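Local structure of cell division control protein Cdc48 (Mycobacterium smegmatis, 5E7P) at residues A[53-58]-A[465-470]; A[233-238]-A[387-392]; A[392-397]-A[418-423]; A[402-407]-A[429-434]; A[412-417]-A[454-459]. The protein probably binds and hydrolyses ATP, as a Cdc48-type member of the AAA ATPase family with two P-loop nucleotide-binding modules. One frame throughout, in Å; residues are numbered along the deposited sequence.

Contact 1 (A[53-58]-A[465-470]); sequences REWDAV and VIRPLS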
# COMPACT_ATOMS: atom_id res chain seq x y z
N ARG A 53 -4.99 7.95 12.73
CA ARG A 53 -3.80 8.76 12.49
C ARG A 53 -4.10 9.76 11.39
O ARG A 53 -5.18 9.77 10.82
CB ARG A 53 -2.63 7.87 12.06
CG ARG A 53 -2.21 6.83 13.07
CD ARG A 53 -1.09 5.97 12.51
NE ARG A 53 -1.51 5.29 11.28
CZ ARG A 53 -0.67 4.77 10.38
NH1 ARG A 53 0.64 4.86 10.57
NH2 ARG A 53 -1.16 4.18 9.30
N GLU A 54 -3.12 10.61 11.10
CA GLU A 54 -3.23 11.50 9.95
C GLU A 54 -3.31 10.66 8.68
O GLU A 54 -2.80 9.54 8.64
CB GLU A 54 -2.02 12.44 9.90
CG GLU A 54 -2.14 13.57 8.89
CD GLU A 54 -0.85 14.35 8.73
OE1 GLU A 54 0.18 13.92 9.29
OE2 GLU A 54 -0.87 15.39 8.04
N TRP A 55 -3.96 11.21 7.65
CA TRP A 55 -4.16 10.56 6.35
C TRP A 55 -5.22 9.45 6.32
O TRP A 55 -5.57 8.95 5.25
CB TRP A 55 -2.85 10.05 5.73
CG TRP A 55 -1.79 11.09 5.56
CD1 TRP A 55 -0.53 11.08 6.07
CD2 TRP A 55 -1.90 12.32 4.82
NE1 TRP A 55 0.15 12.21 5.70
CE2 TRP A 55 -0.67 12.99 4.93
CE3 TRP A 55 -2.93 12.91 4.07
CZ2 TRP A 55 -0.43 14.22 4.32
CZ3 TRP A 55 -2.69 14.14 3.48
CH2 TRP A 55 -1.45 14.78 3.60
N ASP A 56 -5.74 9.07 7.48
CA ASP A 56 -6.89 8.17 7.49
C ASP A 56 -8.14 8.93 7.06
O ASP A 56 -8.25 10.13 7.30
CB ASP A 56 -7.08 7.53 8.87
CG ASP A 56 -6.07 6.44 9.15
OD1 ASP A 56 -5.43 5.94 8.19
OD2 ASP A 56 -5.91 6.07 10.34
N ALA A 57 -9.06 8.24 6.40
CA ALA A 57 -10.29 8.87 5.95
C ALA A 57 -11.31 8.97 7.08
O ALA A 57 -11.34 8.12 7.97
CB ALA A 57 -10.89 8.12 4.78
N VAL A 58 -12.12 10.02 7.04
CA VAL A 58 -13.21 10.17 7.99
C VAL A 58 -14.54 10.34 7.26
O VAL A 58 -14.59 10.86 6.15
CB VAL A 58 -13.01 11.39 8.92
CG1 VAL A 58 -12.00 11.07 10.01
CG2 VAL A 58 -12.60 12.62 8.12
N VAL A 465 -0.53 18.09 1.66
CA VAL A 465 -1.81 17.75 1.03
C VAL A 465 -1.82 16.43 0.25
O VAL A 465 -2.88 15.92 -0.10
CB VAL A 465 -2.32 18.88 0.10
CG1 VAL A 465 -2.70 20.10 0.91
CG2 VAL A 465 -1.26 19.22 -0.94
N ILE A 466 -0.64 15.89 -0.03
CA ILE A 466 -0.56 14.66 -0.82
C ILE A 466 -0.44 13.41 0.06
O ILE A 466 0.55 13.24 0.77
CB ILE A 466 0.62 14.69 -1.81
CG1 ILE A 466 0.46 15.85 -2.79
CG2 ILE A 466 0.73 13.36 -2.55
CD1 ILE A 466 -0.85 15.81 -3.56
N ARG A 467 -1.45 12.55 0.00
CA ARG A 467 -1.41 11.31 0.75
C ARG A 467 -0.75 10.20 -0.06
O ARG A 467 -1.15 9.93 -1.19
CB ARG A 467 -2.82 10.87 1.16
CG ARG A 467 -2.83 9.57 1.95
CD ARG A 467 -4.22 9.20 2.44
NE ARG A 467 -5.11 8.81 1.35
CZ ARG A 467 -6.31 8.25 1.54
NH1 ARG A 467 -6.73 8.00 2.77
NH2 ARG A 467 -7.07 7.93 0.51
N PRO A 468 0.27 9.56 0.53
CA PRO A 468 0.91 8.41 -0.11
C PRO A 468 -0.09 7.27 -0.26
O PRO A 468 -0.92 7.05 0.62
CB PRO A 468 2.02 8.02 0.87
CG PRO A 468 1.60 8.62 2.18
CD PRO A 468 0.88 9.88 1.83
N LEU A 469 -0.01 6.57 -1.39
CA LEU A 469 -0.91 5.46 -1.71
C LEU A 469 -0.88 4.39 -0.62
O LEU A 469 -1.87 3.71 -0.37
CB LEU A 469 -0.52 4.86 -3.06
CG LEU A 469 -1.64 4.48 -4.03
CD1 LEU A 469 -2.61 5.64 -4.20
CD2 LEU A 469 -1.06 4.07 -5.37
N SER A 470 0.26 4.26 0.05
CA SER A 470 0.42 3.30 1.14
C SER A 470 -0.46 3.63 2.35
O SER A 470 -0.63 2.80 3.23
CB SER A 470 1.89 3.24 1.57
OG SER A 470 2.33 4.50 2.03

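Contact 2 (A[233-238]-A[387-392]); sequences VTHPQA and LGLSLP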
# COMPACT_ATOMS: atom_id res chain seq x y z
N VAL A 233 17.36 1.42 -12.15
CA VAL A 233 18.14 2.10 -11.12
C VAL A 233 17.47 2.04 -9.75
O VAL A 233 18.15 2.10 -8.72
CB VAL A 233 18.48 3.57 -11.49
CG1 VAL A 233 19.23 3.62 -12.81
CG2 VAL A 233 17.23 4.42 -11.54
N THR A 234 16.14 1.91 -9.73
CA THR A 234 15.42 1.73 -8.47
C THR A 234 14.70 0.39 -8.43
O THR A 234 14.23 -0.04 -7.38
CB THR A 234 14.40 2.86 -8.21
OG1 THR A 234 13.29 2.72 -9.11
CG2 THR A 234 15.05 4.22 -8.39
N HIS A 235 14.63 -0.27 -9.58
CA HIS A 235 14.02 -1.60 -9.65
C HIS A 235 14.96 -2.61 -10.30
O HIS A 235 14.88 -2.86 -11.51
CB HIS A 235 12.69 -1.54 -10.40
CG HIS A 235 11.59 -0.88 -9.63
ND1 HIS A 235 10.79 0.10 -10.17
CD2 HIS A 235 11.16 -1.06 -8.35
CE1 HIS A 235 9.91 0.50 -9.26
NE2 HIS A 235 10.12 -0.19 -8.15
N PRO A 236 15.86 -3.19 -9.50
CA PRO A 236 16.88 -4.15 -9.95
C PRO A 236 16.25 -5.42 -10.50
O PRO A 236 16.90 -6.18 -11.22
CB PRO A 236 17.67 -4.46 -8.68
CG PRO A 236 17.34 -3.36 -7.72
CD PRO A 236 15.93 -2.97 -8.04
N GLN A 237 14.99 -5.66 -10.16
CA GLN A 237 14.27 -6.84 -10.62
C GLN A 237 14.00 -6.78 -12.12
O GLN A 237 13.71 -7.80 -12.75
CB GLN A 237 12.96 -7.01 -9.85
CG GLN A 237 13.12 -7.44 -8.39
CD GLN A 237 13.38 -6.27 -7.45
OE1 GLN A 237 13.47 -5.12 -7.86
NE2 GLN A 237 13.51 -6.58 -6.16
N ALA A 238 14.09 -5.58 -12.69
CA ALA A 238 13.88 -5.40 -14.12
C ALA A 238 14.97 -6.09 -14.94
O ALA A 238 14.73 -6.54 -16.06
CB ALA A 238 13.83 -3.92 -14.46
N LEU A 387 7.75 -12.11 -9.54
CA LEU A 387 8.75 -11.08 -9.31
C LEU A 387 8.15 -10.00 -8.41
O LEU A 387 7.13 -9.40 -8.73
CB LEU A 387 9.17 -10.48 -10.65
CG LEU A 387 10.63 -10.07 -10.84
CD1 LEU A 387 11.56 -11.14 -10.28
CD2 LEU A 387 10.91 -9.85 -12.31
N GLY A 388 8.79 -9.78 -7.26
CA GLY A 388 8.30 -8.80 -6.30
C GLY A 388 9.12 -7.53 -6.28
O GLY A 388 10.33 -7.57 -6.06
N LEU A 389 8.47 -6.39 -6.50
CA LEU A 389 9.13 -5.09 -6.46
C LEU A 389 9.13 -4.51 -5.05
O LEU A 389 8.35 -4.93 -4.20
CB LEU A 389 8.48 -4.12 -7.45
CG LEU A 389 9.12 -4.03 -8.84
CD1 LEU A 389 9.33 -5.41 -9.43
CD2 LEU A 389 8.28 -3.17 -9.77
N SER A 390 10.00 -3.53 -4.82
CA SER A 390 10.17 -2.95 -3.50
C SER A 390 9.94 -1.44 -3.48
O SER A 390 10.11 -0.77 -4.50
CB SER A 390 11.57 -3.27 -2.97
OG SER A 390 11.83 -2.55 -1.78
N LEU A 391 9.56 -0.92 -2.32
CA LEU A 391 9.47 0.52 -2.10
C LEU A 391 10.84 1.15 -2.27
O LEU A 391 11.85 0.55 -1.91
CB LEU A 391 8.96 0.84 -0.69
CG LEU A 391 7.52 0.51 -0.26
CD1 LEU A 391 7.39 0.67 1.25
CD2 LEU A 391 6.52 1.40 -0.97
N PRO A 392 10.88 2.38 -2.80
CA PRO A 392 12.14 3.11 -2.92
C PRO A 392 12.63 3.61 -1.56
O PRO A 392 11.84 4.18 -0.81
CB PRO A 392 11.77 4.30 -3.81
CG PRO A 392 10.31 4.50 -3.58
CD PRO A 392 9.75 3.13 -3.38
O HOH W 1 11.88 1.06 -5.61

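Contact 3 (A[392-397]-A[418-423]); sequences PDATAR and IADHTP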
# COMPACT_ATOMS: atom_id res chain seq x y z
N PRO A 392 10.88 2.38 -2.80
CA PRO A 392 12.14 3.11 -2.92
C PRO A 392 12.63 3.61 -1.56
O PRO A 392 11.84 4.18 -0.81
CB PRO A 392 11.77 4.30 -3.81
CG PRO A 392 10.31 4.50 -3.58
CD PRO A 392 9.75 3.13 -3.38
N ASP A 393 13.90 3.40 -1.25
CA ASP A 393 14.48 4.03 -0.07
C ASP A 393 14.74 5.51 -0.35
O ASP A 393 14.47 5.98 -1.45
CB ASP A 393 15.75 3.31 0.41
CG ASP A 393 16.84 3.26 -0.66
OD1 ASP A 393 16.78 4.01 -1.66
OD2 ASP A 393 17.79 2.47 -0.47
N ALA A 394 15.27 6.22 0.64
CA ALA A 394 15.52 7.66 0.50
C ALA A 394 16.37 7.99 -0.73
O ALA A 394 16.09 8.95 -1.45
CB ALA A 394 16.16 8.21 1.76
N THR A 395 17.39 7.18 -0.98
CA THR A 395 18.26 7.37 -2.14
C THR A 395 17.48 7.18 -3.44
O THR A 395 17.54 8.01 -4.35
CB THR A 395 19.44 6.39 -2.13
OG1 THR A 395 20.16 6.53 -0.89
CG2 THR A 395 20.38 6.69 -3.28
N ALA A 396 16.74 6.08 -3.52
CA ALA A 396 15.92 5.79 -4.69
C ALA A 396 14.86 6.87 -4.92
O ALA A 396 14.56 7.21 -6.06
CB ALA A 396 15.27 4.42 -4.55
N ARG A 397 14.30 7.39 -3.84
CA ARG A 397 13.30 8.45 -3.94
C ARG A 397 13.88 9.72 -4.55
O ARG A 397 13.23 10.40 -5.35
CB ARG A 397 12.65 8.74 -2.59
CG ARG A 397 11.81 7.59 -2.06
CD ARG A 397 10.86 8.03 -0.95
NE ARG A 397 11.54 8.49 0.25
CZ ARG A 397 11.97 7.69 1.22
NH1 ARG A 397 11.81 6.38 1.13
NH2 ARG A 397 12.58 8.20 2.28
N ILE A 418 13.46 16.44 0.62
CA ILE A 418 12.14 15.95 0.22
C ILE A 418 12.10 14.43 0.22
O ILE A 418 11.11 13.83 0.64
CB ILE A 418 11.75 16.48 -1.17
CG1 ILE A 418 11.72 18.01 -1.16
CG2 ILE A 418 10.39 15.93 -1.59
CD1 ILE A 418 10.73 18.59 -0.17
N ALA A 419 13.18 13.81 -0.25
CA ALA A 419 13.29 12.35 -0.24
C ALA A 419 13.34 11.81 1.18
O ALA A 419 12.74 10.77 1.48
CB ALA A 419 14.53 11.91 -1.01
N ASP A 420 14.04 12.52 2.06
CA ASP A 420 14.16 12.11 3.46
C ASP A 420 12.83 12.20 4.19
O ASP A 420 12.62 11.51 5.19
CB ASP A 420 15.21 12.96 4.18
CG ASP A 420 16.63 12.49 3.92
OD1 ASP A 420 16.84 11.27 3.76
OD2 ASP A 420 17.54 13.35 3.88
N HIS A 421 11.93 13.05 3.70
CA HIS A 421 10.66 13.29 4.38
C HIS A 421 9.48 12.62 3.68
O HIS A 421 8.32 13.00 3.90
CB HIS A 421 10.41 14.79 4.54
CG HIS A 421 11.23 15.42 5.63
ND1 HIS A 421 12.60 15.44 5.61
CD2 HIS A 421 10.86 16.04 6.78
CE1 HIS A 421 13.05 16.05 6.70
NE2 HIS A 421 12.01 16.42 7.42
N THR A 422 9.77 11.63 2.85
CA THR A 422 8.72 10.86 2.20
C THR A 422 8.87 9.34 2.33
O THR A 422 8.78 8.64 1.33
CB THR A 422 8.62 11.20 0.69
OG1 THR A 422 9.91 11.07 0.08
CG2 THR A 422 8.10 12.61 0.49
N PRO A 423 9.10 8.83 3.55
CA PRO A 423 9.16 7.36 3.61
C PRO A 423 7.77 6.78 3.38
O PRO A 423 6.77 7.43 3.70
CB PRO A 423 9.63 7.09 5.03
CG PRO A 423 9.11 8.25 5.81
CD PRO A 423 9.18 9.43 4.89

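Contact 4 (A[402-407]-A[429-434]); sequences EMLLRG and DLAAVV. With ADP (adenosine-5'-diphosphate), chain C.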
# COMPACT_ATOMS: atom_id res chain seq x y z
N GLU A 402 14.39 13.55 -9.20
CA GLU A 402 15.21 14.15 -10.25
C GLU A 402 14.72 13.73 -11.64
O GLU A 402 14.68 14.54 -12.56
CB GLU A 402 16.69 13.77 -10.06
CG GLU A 402 17.36 14.54 -8.93
CD GLU A 402 18.66 13.92 -8.48
OE1 GLU A 402 19.15 12.99 -9.17
OE2 GLU A 402 19.20 14.36 -7.44
N MET A 403 14.34 12.47 -11.77
CA MET A 403 13.77 11.96 -13.01
C MET A 403 12.44 12.65 -13.35
O MET A 403 12.19 13.02 -14.50
CB MET A 403 13.56 10.45 -12.90
CG MET A 403 13.04 9.80 -14.17
SD MET A 403 12.83 8.02 -13.99
CE MET A 403 14.44 7.53 -13.38
N LEU A 404 11.60 12.83 -12.33
CA LEU A 404 10.30 13.47 -12.50
C LEU A 404 10.42 14.96 -12.83
O LEU A 404 9.47 15.57 -13.31
CB LEU A 404 9.44 13.28 -11.24
CG LEU A 404 8.90 11.88 -10.97
CD1 LEU A 404 8.44 11.74 -9.53
CD2 LEU A 404 7.76 11.57 -11.93
N LEU A 405 11.59 15.53 -12.56
CA LEU A 405 11.77 16.97 -12.71
C LEU A 405 12.63 17.36 -13.92
O LEU A 405 13.03 18.51 -14.04
CB LEU A 405 12.34 17.56 -11.42
CG LEU A 405 11.34 17.57 -10.27
CD1 LEU A 405 12.04 17.68 -8.92
CD2 LEU A 405 10.35 18.71 -10.45
N ARG A 406 12.89 16.40 -14.80
CA ARG A 406 13.62 16.69 -16.03
C ARG A 406 12.80 17.61 -16.91
O ARG A 406 11.62 17.36 -17.16
CB ARG A 406 13.94 15.40 -16.79
CG ARG A 406 14.95 14.50 -16.10
CD ARG A 406 15.09 13.19 -16.86
NE ARG A 406 15.94 12.24 -16.15
CZ ARG A 406 15.91 10.92 -16.35
NH1 ARG A 406 15.07 10.40 -17.23
NH2 ARG A 406 16.71 10.13 -15.66
N GLY A 407 13.42 18.69 -17.39
CA GLY A 407 12.74 19.64 -18.24
C GLY A 407 11.73 20.47 -17.48
O GLY A 407 10.88 21.13 -18.08
N ASP A 429 3.09 8.60 -5.94
CA ASP A 429 2.91 9.66 -4.95
C ASP A 429 3.85 10.82 -5.23
O ASP A 429 3.44 11.98 -5.18
CB ASP A 429 3.16 9.11 -3.54
CG ASP A 429 2.30 7.91 -3.22
OD1 ASP A 429 1.14 7.87 -3.67
OD2 ASP A 429 2.79 7.00 -2.51
N LEU A 430 5.11 10.50 -5.50
CA LEU A 430 6.13 11.51 -5.79
C LEU A 430 5.75 12.32 -7.02
O LEU A 430 5.98 13.53 -7.07
CB LEU A 430 7.49 10.84 -5.98
CG LEU A 430 8.06 10.12 -4.75
CD1 LEU A 430 9.24 9.25 -5.14
CD2 LEU A 430 8.47 11.13 -3.68
N ALA A 431 5.18 11.65 -8.01
CA ALA A 431 4.69 12.32 -9.21
C ALA A 431 3.57 13.29 -8.83
O ALA A 431 3.55 14.43 -9.30
CB ALA A 431 4.19 11.31 -10.23
N ALA A 432 2.66 12.84 -7.98
CA ALA A 432 1.58 13.69 -7.49
C ALA A 432 2.12 14.85 -6.66
O ALA A 432 1.60 15.96 -6.72
CB ALA A 432 0.59 12.87 -6.67
N VAL A 433 3.18 14.58 -5.90
CA VAL A 433 3.86 15.63 -5.14
C VAL A 433 4.37 16.72 -6.07
O VAL A 433 4.21 17.91 -5.81
CB VAL A 433 5.02 15.05 -4.31
CG1 VAL A 433 5.94 16.16 -3.81
CG2 VAL A 433 4.49 14.23 -3.13
N VAL A 434 4.98 16.30 -7.18
CA VAL A 434 5.54 17.23 -8.15
C VAL A 434 4.45 18.01 -8.89
O VAL A 434 4.60 19.21 -9.13
CB VAL A 434 6.47 16.51 -9.15
CG1 VAL A 434 6.87 17.44 -10.28
CG2 VAL A 434 7.71 15.99 -8.43
PB ADP C . 2.00 0.06 -10.60
O1B ADP C . 0.74 0.23 -9.80
O2B ADP C . 1.78 -0.56 -11.96
O3B ADP C . 3.16 -0.52 -9.84
PA ADP C . 2.65 2.12 -12.42
O1A ADP C . 1.30 2.33 -13.05
O2A ADP C . 3.67 1.26 -13.11
O3A ADP C . 2.39 1.59 -10.92
O5' ADP C . 3.27 3.58 -12.15
C5' ADP C . 2.72 4.35 -11.09
C4' ADP C . 2.46 5.74 -11.65
O4' ADP C . 3.68 6.48 -11.63
C3' ADP C . 2.00 5.65 -13.09
O3' ADP C . 0.79 6.40 -13.26
C2' ADP C . 3.11 6.27 -13.92
O2' ADP C . 2.56 7.21 -14.86
C1' ADP C . 4.00 6.98 -12.92
N9 ADP C . 5.44 6.72 -13.18
C8 ADP C . 6.09 5.57 -12.92
N7 ADP C . 7.40 5.67 -13.27
C5 ADP C . 7.59 6.91 -13.76
C6 ADP C . 8.73 7.69 -14.31
N6 ADP C . 9.97 7.14 -14.41
N1 ADP C . 8.50 8.96 -14.71
C2 ADP C . 7.28 9.52 -14.62
N3 ADP C . 6.21 8.88 -14.13
C4 ADP C . 6.30 7.60 -13.70

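Contact 5 (A[412-417]-A[454-459]); sequences DLDLGD and LRHADL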
# COMPACT_ATOMS: atom_id res chain seq x y z
N ASP A 412 16.27 26.11 -6.16
CA ASP A 412 16.91 25.36 -5.09
C ASP A 412 15.93 24.37 -4.47
O ASP A 412 15.33 24.65 -3.44
CB ASP A 412 17.45 26.30 -4.01
CG ASP A 412 18.37 27.37 -4.57
OD1 ASP A 412 17.86 28.43 -4.99
OD2 ASP A 412 19.60 27.15 -4.59
N LEU A 413 15.78 23.21 -5.10
CA LEU A 413 14.77 22.24 -4.70
C LEU A 413 15.10 21.49 -3.41
O LEU A 413 14.20 21.15 -2.64
CB LEU A 413 14.49 21.25 -5.83
CG LEU A 413 13.92 21.85 -7.11
CD1 LEU A 413 13.70 20.76 -8.14
CD2 LEU A 413 12.62 22.59 -6.82
N ASP A 414 16.39 21.23 -3.19
CA ASP A 414 16.85 20.45 -2.04
C ASP A 414 16.13 19.10 -1.99
O ASP A 414 15.43 18.78 -1.03
CB ASP A 414 16.64 21.24 -0.74
CG ASP A 414 17.29 20.58 0.47
OD1 ASP A 414 18.08 19.63 0.28
OD2 ASP A 414 17.02 21.01 1.61
N LEU A 415 16.30 18.32 -3.05
CA LEU A 415 15.58 17.06 -3.22
C LEU A 415 15.92 15.99 -2.19
O LEU A 415 15.14 15.08 -1.94
CB LEU A 415 15.78 16.52 -4.64
CG LEU A 415 15.17 17.38 -5.73
CD1 LEU A 415 15.31 16.72 -7.09
CD2 LEU A 415 13.70 17.65 -5.43
N GLY A 416 17.10 16.11 -1.58
CA GLY A 416 17.51 15.18 -0.55
C GLY A 416 16.62 15.29 0.67
O GLY A 416 16.30 14.28 1.31
N ASP A 417 16.21 16.51 0.99
CA ASP A 417 15.33 16.76 2.13
C ASP A 417 13.92 16.26 1.85
O ASP A 417 13.26 15.71 2.74
CB ASP A 417 15.31 18.26 2.46
CG ASP A 417 14.33 18.60 3.56
OD1 ASP A 417 14.63 18.31 4.74
OD2 ASP A 417 13.25 19.16 3.25
N LEU A 454 9.70 26.23 -10.01
CA LEU A 454 9.59 25.40 -8.81
C LEU A 454 10.70 25.66 -7.79
O LEU A 454 11.88 25.68 -8.13
CB LEU A 454 9.57 23.92 -9.18
CG LEU A 454 8.22 23.21 -9.11
CD1 LEU A 454 7.31 23.69 -10.23
CD2 LEU A 454 8.40 21.70 -9.16
N ARG A 455 10.30 25.85 -6.54
CA ARG A 455 11.25 25.99 -5.45
C ARG A 455 10.98 24.94 -4.37
O ARG A 455 10.00 24.20 -4.46
CB ARG A 455 11.19 27.40 -4.86
CG ARG A 455 9.80 27.84 -4.44
CD ARG A 455 9.76 29.31 -4.08
NE ARG A 455 10.22 30.15 -5.18
CZ ARG A 455 10.16 31.48 -5.18
NH1 ARG A 455 9.67 32.12 -4.13
NH2 ARG A 455 10.60 32.16 -6.23
N HIS A 456 11.85 24.88 -3.37
CA HIS A 456 11.72 23.90 -2.30
C HIS A 456 10.42 24.06 -1.52
O HIS A 456 9.84 23.08 -1.05
CB HIS A 456 12.91 23.98 -1.35
CG HIS A 456 12.79 23.08 -0.16
ND1 HIS A 456 12.97 21.71 -0.24
CD2 HIS A 456 12.50 23.35 1.13
CE1 HIS A 456 12.80 21.18 0.96
NE2 HIS A 456 12.52 22.15 1.81
N ALA A 457 9.98 25.31 -1.38
CA ALA A 457 8.76 25.62 -0.65
C ALA A 457 7.55 24.90 -1.24
O ALA A 457 6.67 24.45 -0.51
CB ALA A 457 8.52 27.12 -0.63
N ASP A 458 7.52 24.80 -2.57
CA ASP A 458 6.40 24.17 -3.27
C ASP A 458 6.30 22.68 -2.99
O ASP A 458 5.22 22.16 -2.74
CB ASP A 458 6.53 24.41 -4.78
CG ASP A 458 6.67 25.87 -5.12
OD1 ASP A 458 6.03 26.71 -4.44
OD2 ASP A 458 7.41 26.19 -6.07
N LEU A 459 7.44 22.00 -3.05
CA LEU A 459 7.48 20.56 -2.81
C LEU A 459 7.15 20.25 -1.36
O LEU A 459 6.40 19.32 -1.07
CB LEU A 459 8.85 19.98 -3.18
CG LEU A 459 9.27 20.16 -4.64
CD1 LEU A 459 10.54 19.38 -4.93
CD2 LEU A 459 8.16 19.74 -5.59

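Contact 1 (A[53-58]-A[465-470])
Arg467 lies along Trp55 and joins the CDC48 N-terminal domain to the loop that follows helix 456-462. Trp55 is the third residue of a type II beta turn from Arg53 to Asp56, just before strand 57-61. The side chains run past each other in opposite directions. Arg467 CB starts the contact, 3.6 Å from Trp55 CE3. CG comes next, near Trp55 CB and CE3. CG is anti to the backbone N (chi1 -180°), which lays the chain along the indole. Further along the indole, Ile466 O and Arg467 CA cover one face toward the rim. Arg467 CD reaches 3.7 Å from Trp55 CB and also nears Trp55 O. There the chain bends at chi3 (69°), and the guanidinium swings toward the backbone of the beta turn. NH2 is hydrogen-bonded to Gly136 O. The other bond at the tip is nearly straight: Arg467 NH1 donates to Trp55 O over 2.9 Å, and the oxygen lies in the guanidinium plane.

Contact 2 (A[233-238]-A[387-392])
Leu389 CD2 sits over the centre of the His235 imidazole, a CH-pi contact of 3.8 Å to the ring centroid and 9° off the ring normal. The two side chains cross at about a right angle. In His235, chi1 (-72°) brings the ring to Leu389 and chi2 turns its face onto it. The opposite face carries Thr234 OG1 toward its rim. Gln237 bends at chi2 (84°), which carries its amide over the strand backbone. Its NE2 is 3.3 Å from Gly388 O, at a poor angle for a hydrogen bond. NE2 donates instead to Ser577 O. Gln237 CB packs on Leu387 CG and Leu389 CD1, 4.0 Å from each. A water donates to both Thr234 O and Ser390 O. His235 also packs on Val274, and Leu389 on Lys276, both ADP-binding, so the contact backs the P-loop of the first AAA module. It sets the start of helix 237-249 against the end of strand 385-388, an outermost strand of that module's sheet, while Thr234 packs on helix 394-404.

Contact 3 (A[392-397]-A[418-423])
The Arg397 guanidinium is enclosed on both faces and held at one edge. Thr422 O and Pro423 CA lie over one face, both toward the rim. Pro423 CA is 3.6 Å above the plane. Ala394 CA, one helical turn back, covers the opposite face. At the edge, in the guanidinium plane, sits Ala419 O. Arg397 grips that oxygen side-on with two nitrogens. Arg397 NE donates to Ala419 O over 2.9 Å and meets a lone pair in the carbonyl plane. Arg397 NH2 donates to Ala419 O over 2.7 Å, tilted 23° from that plane. Thr422 O is close to NE too, but at a poor angle for a hydrogen bond. The bend at chi3 (-65°) turns the group back across the end of helix 415-420. The side-on grip holds the plane; NH1 adds a weak bond to Pro392 O.

This is a helix-start to helix-end contact in a run of helices that follows strand 385-388, consistent with the small helical lid subdomain of an AAA module. Asp393 is the N-cap of helix 394-404, and its OD1 accepts from Ala396 N. Its OD2 makes a salt bridge to Arg544.

Away from the guanidinium the contact is thin, alanine methyls against oxygens. Ala419 CB lies 3.4 Å from Ala394 O and also packs on Arg397 CB. Ala394 CB meets OD1 of the exposed Asp420 side chain.

Contact 4 (A[402-407]-A[429-434])
The helix turn against which Leu404 and Leu405 pack is braced by backbone bonds, the shortest from Val433 N to Asp429 O (2.7 Å). Beside it Val434 N donates to Leu430 O. Across the contact itself there are no hydrogen bonds, and apolar side chains do the work. Leu404 carries most of it. Its CG is beside the backbone N (chi1 -71°), and the two methyls part ways. Leu404 CD1 goes to the backbone of helix 427-448, 3.6 Å from Ala431 N. It also touches Leu430 CB at 3.8 Å. Leu404 CD2 instead meets Ala431 CB at 4.0 Å and the adenine of ADP, with 3.4 Å to its C2. Leu405 is the first residue to leave helical angles after helix 394-404. Its CD2 crosses Val434 obliquely and touches CG1 at 3.7 Å.

Met403 does not touch 429-434; it faces the ligand. Its CG is anti to the backbone N and the chain runs extended through chi2, which carries Met403 SD to 3.0 Å from adenine N6. The chi3 bend turns only CE. Met403 CG also lies over one face of the Arg406 guanidinium, which is salt-bridged to Asp230. Lys276, Gly275, Thr278, Gly273 and Ala277 bind the ADP through backbone N-H groups. Helix 394-404 and helix 427-448 thus form one wall of the adenine pocket, an arrangement consistent with the lid side of an AAA nucleotide site.

Contact 5 (A[412-417]-A[454-459])
Leu413 and His456 form the close part of this contact, where the backbones come nearest. The Leu413 carbonyl is held by the histidine: His456 ND1 donates to Leu413 O over 2.8 Å. The oxygen lies near the ring plane, but the donor is tilted 34° from the carbonyl plane. His456 CG is anti to the backbone N, which swings the ring across to the 412-417 backbone. Further round the ring edge, Asp417 OD2 stands 3.1 Å from His456 CE1. Its approach to NE2 has a poor angle for a hydrogen bond. The Asp417 and His456 side chains cross at about a right angle, with carboxylate and ring planes 57° apart.

Beside this polar part the leucines pack. Leu413 CD2 lies 3.4 Å from Leu454 O and touches Leu454 CB as well. Leu415 CD2 meets Leu459 CD1 at 3.6 Å. Leu413 CD2 reaches Leu459 CD1 more loosely, at 4.3 Å.

The solvent side is thinner. Asp412 and Asp414 are exposed, and Asp412 O receives a weak bond from His456 N. Asp414 and Arg455 are N-caps. The contact brings the start of helix 415-420 beside that of helix 456-462, in the helical group after the first AAA sheet, consistent with its small lid subdomain. Leu415 also packs on Leu401 and Glu402 of helix 394-404, Ile418 touches His456 and Leu459, and Leu454 lies on Ala441 of helix 427-448.

How the contacts relate
From the N terminus, contact 1 opens first, at 53-58 in the N-terminal domain. It closes last, at 465-470, so the other four lie within its span. Contact 2 runs from 233-238 to the end of strand 385-388 and closes before contact 3 opens, sharing Pro392. Contacts 3, 4 and 5 then cross one another, since all three open before any of them closes. They tie helices 394-404, 415-420, 427-448 and 456-462 together. Ile418 packs between contacts 3 and 5, and Leu405 between 4 and 5. Contact 1 rejoins this helical group through Asp429, whose OD1 accepts a probable hydrogen bond from Leu469 N.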